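Local coordinates for WlaRA, TDP-fucose-3,4-ketoisomerase (Campylobacter jejuni subsp. jejuni 81116, PDB 5TPV), which belongs to the WxcM-like family of the cupin clan, is built on a beta-sandwich and binds thymidine-5'-diphosphate, at residues Tyr98-Ser101 with Lys102-Leu106. Numbering follows the deposited sequence.
Sequences YNFS and KDCIL
Ser101 and Asp103 meet side chain to side chain where the link between strands 94-98 and 105-110 of the cupin fold reverses. Ser101 OG donates to Asp103 OD2 over 2.7 Å and reaches it nearly along the carboxylate C-O bond; a first torsion of 65°, setting OG between the backbone N and the carbonyl carbon, directs the hydroxyl to that side. The backbone closes a type I turn from Ser101 to Cys104: Cys104 N lies 3.1 Å from Ser101 O, with a fairly straight N-H...O angle of 160°. The tighter, buried part of the contact lies on the Phe100 side of the turn. There Cys104 SG lies 3.9 Å from Phe100 CD2, at the edge of the buried ring. Seen from the ring centroid, the sulfur is 87° off the normal, an edge-on sulfur-aromatic contact. Leu106 CD2 sits more loosely by the same edge, 4.5 Å from Phe100 CE2, and Phe40 stacks on the ring. By contrast, Lys102 on the outer side is exposed, its bent chain leading away from residues 98-101 and of its side chain only CB staying near Ser101. Since Ser101 OG also receives a hydrogen bond from Ser64 N, the hydroxyl relays between that backbone amide and the carboxylate, which fixes its rotation and would tend to stabilise Asp103 as an anion.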
ATOM      1  N   TYR B  98       9.057  16.904   3.218  1.00 31.85           N
ATOM      2  CA  TYR B  98       8.712  18.032   4.032  1.00 34.85           C
ATOM      3  C   TYR B  98       7.521  18.718   3.362  1.00 36.29           C
ATOM      4  O   TYR B  98       7.006  18.265   2.331  1.00 33.96           O
ATOM      5  CB  TYR B  98       9.932  18.945   4.148  1.00 39.05           C
ATOM      6  CG  TYR B  98      10.487  19.321   2.821  1.00 39.48           C
ATOM      7  CD1 TYR B  98      10.101  20.488   2.189  1.00 42.93           C
ATOM      8  CD2 TYR B  98      11.383  18.498   2.180  1.00 41.33           C
ATOM      9  CE1 TYR B  98      10.591  20.831   0.931  1.00 42.60           C
ATOM     10  CE2 TYR B  98      11.892  18.832   0.931  1.00 42.40           C
ATOM     11  CZ  TYR B  98      11.511  20.002   0.314  1.00 44.05           C
ATOM     12  OH  TYR B  98      12.008  20.276  -0.949  1.00 40.99           O
ATOM     13  N   ASN B  99       7.053  19.773   4.018  1.00 38.40           N
ATOM     14  CA  ASN B  99       5.946  20.579   3.558  1.00 38.18           C
ATOM     15  C   ASN B  99       4.694  19.745   3.429  1.00 38.82           C
ATOM     16  O   ASN B  99       3.954  19.848   2.427  1.00 34.37           O
ATOM     17  CB  ASN B  99       6.286  21.211   2.195  1.00 42.92           C
ATOM     18  CG  ASN B  99       7.218  22.408   2.309  1.00 50.04           C
ATOM     19  OD1 ASN B  99       7.537  22.854   3.398  1.00 46.73           O
ATOM     20  ND2 ASN B  99       7.675  22.917   1.161  1.00 57.35           N
ATOM     21  N   PHE B 100       4.472  18.869   4.396  1.00 36.23           N
ATOM     22  CA  PHE B 100       3.282  18.012   4.312  1.00 42.09           C
ATOM     23  C   PHE B 100       2.016  18.786   4.634  1.00 42.90           C
ATOM     24  O   PHE B 100       1.987  19.424   5.659  1.00 39.44           O
ATOM     25  CB  PHE B 100       3.364  16.925   5.382  1.00 36.84           C
ATOM     26  CG  PHE B 100       4.462  15.926   5.153  1.00 36.19           C
ATOM     27  CD1 PHE B 100       5.686  16.082   5.783  1.00 33.66           C
ATOM     28  CD2 PHE B 100       4.273  14.854   4.270  1.00 29.95           C
ATOM     29  CE1 PHE B 100       6.712  15.156   5.584  1.00 39.61           C
ATOM     30  CE2 PHE B 100       5.291  13.936   4.061  1.00 39.16           C
ATOM     31  CZ  PHE B 100       6.528  14.090   4.717  1.00 32.85           C
ATOM     32  N   SER B 101       0.953  18.663   3.857  1.00 46.59           N
ATOM     33  CA  SER B 101      -0.345  19.121   4.342  1.00 42.16           C
ATOM     34  C   SER B 101      -0.829  18.307   5.558  1.00 45.61           C
ATOM     35  O   SER B 101      -0.352  17.189   5.833  1.00 35.03           O
ATOM     36  CB  SER B 101      -1.363  19.143   3.202  1.00 43.68           C
ATOM     37  OG  SER B 101      -1.636  17.847   2.684  1.00 40.83           O
ATOM     38  N   LYS B 102      -1.751  18.881   6.324  1.00 43.81           N
ATOM     39  CA  LYS B 102      -2.231  18.269   7.578  1.00 48.21           C
ATOM     40  C   LYS B 102      -2.964  16.981   7.264  1.00 36.91           C
ATOM     41  O   LYS B 102      -2.873  16.040   8.012  1.00 42.61           O
ATOM     42  CB  LYS B 102      -3.174  19.191   8.387  1.00 56.14           C
ATOM     43  CG  LYS B 102      -4.358  19.779   7.600  1.00 77.91           C
ATOM     44  CD  LYS B 102      -5.737  19.748   8.280  1.00 85.81           C
ATOM     45  CE  LYS B 102      -6.736  18.753   7.678  1.00 92.85           C
ATOM     46  NZ  LYS B 102      -6.656  17.364   8.234  1.00 86.22           N
ATOM     47  N   ASP B 103      -3.660  16.954   6.144  1.00 34.58           N
ATOM     48  CA  ASP B 103      -4.376  15.788   5.655  1.00 36.39           C
ATOM     49  C   ASP B 103      -3.532  14.855   4.763  1.00 39.49           C
ATOM     50  O   ASP B 103      -4.078  13.901   4.220  1.00 37.43           O
ATOM     51  CB  ASP B 103      -5.604  16.242   4.830  1.00 42.25           C
ATOM     52  CG  ASP B 103      -5.270  17.200   3.687  1.00 45.06           C
ATOM     53  OD1 ASP B 103      -6.162  17.498   2.855  1.00 58.87           O
ATOM     54  OD2 ASP B 103      -4.128  17.669   3.593  1.00 47.96           O
ATOM     55  N   CYS B 104      -2.235  15.103   4.600  1.00 38.89           N
ATOM     56  CA  CYS B 104      -1.392  14.278   3.754  1.00 31.99           C
ATOM     57  C   CYS B 104      -1.396  12.833   4.273  1.00 29.27           C
ATOM     58  O   CYS B 104      -1.273  12.575   5.444  1.00 28.96           O
ATOM     59  CB  CYS B 104       0.048  14.751   3.676  1.00 34.23           C
ATOM     60  SG  CYS B 104       0.959  13.782   2.422  1.00 36.91           S
ATOM     61  N   ILE B 105      -1.592  11.892   3.372  1.00 25.02           N
ATOM     62  CA  ILE B 105      -1.258  10.489   3.630  1.00 32.17           C
ATOM     63  C   ILE B 105      -0.266  10.051   2.581  1.00 27.83           C
ATOM     64  O   ILE B 105      -0.547  10.096   1.377  1.00 31.56           O
ATOM     65  CB  ILE B 105      -2.482   9.555   3.526  1.00 31.71           C
ATOM     66  CG1 ILE B 105      -3.528   9.990   4.570  1.00 36.94           C
ATOM     67  CG2 ILE B 105      -2.109   8.073   3.695  1.00 31.59           C
ATOM     68  CD1 ILE B 105      -4.922   9.453   4.221  1.00 38.41           C
ATOM     69  N   LEU B 106       0.890   9.604   3.044  1.00 30.70           N
ATOM     70  CA  LEU B 106       1.973   9.238   2.136  1.00 30.38           C
ATOM     71  C   LEU B 106       2.065   7.745   2.138  1.00 29.17           C
ATOM     72  O   LEU B 106       2.268   7.176   3.194  1.00 30.35           O
ATOM     73  CB  LEU B 106       3.320   9.796   2.609  1.00 30.67           C
ATOM     74  CG  LEU B 106       4.505   9.401   1.716  1.00 28.32           C
ATOM     75  CD1 LEU B 106       4.452  10.080   0.384  1.00 37.78           C
ATOM     76  CD2 LEU B 106       5.803   9.775   2.433  1.00 36.60           C
TER